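Local atomic coordinates of botulinum neurotoxin type G (Clostridium botulinum, PDB entry 3MPP), a protein that targets host nerve cells through its receptor-binding domain and delivers a zinc protease light chain into the cytosol. Residues A[65-69]-A[149-153]. The protein carries 4 engineered substitutions. Numbering follows the deposited sequence.
Sequences DNFSI and TNDRL
The backbone O of Asn150 receives two hydrogens from consecutive residues, Asn66 and Phe67. Phe67 N gives it a weak hydrogen bond of 3.4 Å. Asn66 CA points its hydrogen at the same Asn150 O, also at 3.4 Å, and this CA-H...O contact is much straighter, 163° at the hydrogen. The return bond, Asn150 N to Phe67 O, is shorter at 3.1 Å. Phe67 and Asn150 thus form an antiparallel hydrogen-bonded pair.

Ser68 and Thr149 follow as a non-hydrogen-bonded pair. Their side chains leave by the other face of the sheet from Phe67 and Asn150. Thr149 touches through its methyl: CG2 lies 3.3 Å from Ser68 OG. That hydroxyl has its hydrogen bonds outside the pair, with Arg206 O and Leu208 N.

The two strands, 67-74 and 144-150, are neighbours in one sheet of the N-terminal receptor-binding subdomain, which has a concanavalin-like fold. Strand 195-204 flanks the first and strand 156-160 the second. On the face that carries Phe67 and Asn150, the Phe67 ring meets Trp103 and Asn150 packs on Leu116, both of the other sheet.

Past the bridged pairs, Asn66 meets residues 151-152, which follow the end of strand 144-150. The guanidinium of Arg152 lies flat over the amide of Asn66, the planes 1° apart and offset, with NH2 3.4 Å from Asn66 CG. A bend at chi3 (67°) folds the arginine back over this amide, but its side chain is poorly ordered. Asp65 brings OD2 to 3.3 Å from Arg152 CB, touching the base of that side chain; the charged atoms of Asp65 and Arg152 are not in contact. Asp151 OD1 accepts from Leu153 N at 2.7 Å, making an Asx turn, and also from Asn155 N.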
loop_
_atom_site.group_PDB
_atom_site.type_symbol
_atom_site.label_atom_id
_atom_site.label_comp_id
_atom_site.label_asym_id
_atom_site.label_seq_id
_atom_site.Cartn_x
_atom_site.Cartn_y
_atom_site.Cartn_z
ATOM N N ASP A 65 -16.040 -22.071 -17.616
ATOM C CA ASP A 65 -16.949 -21.114 -16.994
ATOM C C ASP A 65 -16.652 -20.962 -15.502
ATOM O O ASP A 65 -17.381 -20.282 -14.780
ATOM C CB ASP A 65 -18.404 -21.541 -17.208
ATOM C CG ASP A 65 -19.387 -20.411 -16.959
ATOM O OD1 ASP A 65 -18.977 -19.236 -17.047
ATOM O OD2 ASP A 65 -20.570 -20.700 -16.681
ATOM N N ASN A 66 -15.580 -21.606 -15.048
ATOM C CA ASN A 66 -15.126 -21.478 -13.663
ATOM C C ASN A 66 -13.642 -21.135 -13.562
ATOM O O ASN A 66 -12.781 -21.983 -13.787
ATOM C CB ASN A 66 -15.413 -22.759 -12.870
ATOM C CG ASN A 66 -16.787 -22.757 -12.234
ATOM O OD1 ASN A 66 -17.777 -22.394 -12.866
ATOM N ND2 ASN A 66 -16.855 -23.162 -10.973
ATOM N N PHE A 67 -13.342 -19.887 -13.221
ATOM C CA PHE A 67 -11.955 -19.493 -13.039
ATOM C C PHE A 67 -11.851 -18.269 -12.143
ATOM O O PHE A 67 -12.863 -17.670 -11.767
ATOM C CB PHE A 67 -11.274 -19.238 -14.387
ATOM C CG PHE A 67 -11.651 -17.932 -15.025
ATOM C CD1 PHE A 67 -12.903 -17.754 -15.586
ATOM C CD2 PHE A 67 -10.747 -16.891 -15.077
ATOM C CE1 PHE A 67 -13.246 -16.552 -16.180
ATOM C CE2 PHE A 67 -11.082 -15.688 -15.667
ATOM C CZ PHE A 67 -12.334 -15.519 -16.220
ATOM N N SER A 68 -10.619 -17.913 -11.796
ATOM C CA SER A 68 -10.373 -16.789 -10.906
ATOM C C SER A 68 -9.180 -15.996 -11.394
ATOM O O SER A 68 -8.223 -16.562 -11.925
ATOM C CB SER A 68 -10.104 -17.285 -9.484
ATOM O OG SER A 68 -11.131 -18.154 -9.038
ATOM N N ILE A 69 -9.250 -14.681 -11.211
ATOM C CA ILE A 69 -8.161 -13.783 -11.552
ATOM C C ILE A 69 -7.712 -13.099 -10.269
ATOM O O ILE A 69 -8.550 -12.625 -9.497
ATOM C CB ILE A 69 -8.624 -12.687 -12.519
ATOM C CG1 ILE A 69 -9.160 -13.298 -13.810
ATOM C CG2 ILE A 69 -7.481 -11.717 -12.819
ATOM C CD1 ILE A 69 -8.158 -14.167 -14.525
ATOM N N THR A 149 -13.650 -13.931 -8.972
ATOM C CA THR A 149 -14.035 -15.316 -9.221
ATOM C C THR A 149 -15.341 -15.331 -10.000
ATOM O O THR A 149 -16.137 -14.396 -9.915
ATOM C CB THR A 149 -14.206 -16.138 -7.914
ATOM O OG1 THR A 149 -15.248 -15.573 -7.109
ATOM C CG2 THR A 149 -12.913 -16.173 -7.115
ATOM N N ASN A 150 -15.556 -16.393 -10.764
ATOM C CA ASN A 150 -16.775 -16.529 -11.545
ATOM C C ASN A 150 -17.150 -17.995 -11.657
ATOM O O ASN A 150 -16.287 -18.840 -11.886
ATOM C CB ASN A 150 -16.588 -15.929 -12.941
ATOM C CG ASN A 150 -17.870 -15.931 -13.756
ATOM O OD1 ASN A 150 -18.920 -15.491 -13.287
ATOM N ND2 ASN A 150 -17.788 -16.421 -14.989
ATOM N N ASP A 151 -18.431 -18.297 -11.488
ATOM C CA ASP A 151 -18.898 -19.675 -11.584
ATOM C C ASP A 151 -19.998 -19.828 -12.631
ATOM O O ASP A 151 -20.268 -18.903 -13.393
ATOM C CB ASP A 151 -19.360 -20.194 -10.217
ATOM C CG ASP A 151 -20.555 -19.436 -9.674
ATOM O OD1 ASP A 151 -21.601 -19.411 -10.351
ATOM O OD2 ASP A 151 -20.454 -18.877 -8.560
ATOM N N ARG A 152 -20.630 -20.999 -12.655
ATOM C CA ARG A 152 -21.608 -21.334 -13.688
ATOM C C ARG A 152 -23.052 -21.194 -13.211
ATOM O O ARG A 152 -23.987 -21.453 -13.966
ATOM C CB ARG A 152 -21.369 -22.759 -14.194
ATOM C CG ARG A 152 -21.604 -23.832 -13.142
ATOM C CD ARG A 152 -21.235 -25.213 -13.657
ATOM N NE ARG A 152 -19.799 -25.346 -13.883
ATOM C CZ ARG A 152 -18.936 -25.771 -12.966
ATOM N NH1 ARG A 152 -19.362 -26.105 -11.757
ATOM N NH2 ARG A 152 -17.646 -25.863 -13.260
ATOM N N LEU A 153 -23.229 -20.782 -11.958
ATOM C CA LEU A 153 -24.565 -20.621 -11.378
ATOM C C LEU A 153 -25.459 -19.594 -12.096
ATOM O O LEU A 153 -26.654 -19.838 -12.264
ATOM C CB LEU A 153 -24.477 -20.309 -9.877
ATOM C CG LEU A 153 -25.750 -20.449 -9.034
ATOM C CD1 LEU A 153 -25.400 -20.710 -7.578
ATOM C CD2 LEU A 153 -26.630 -19.213 -9.149
#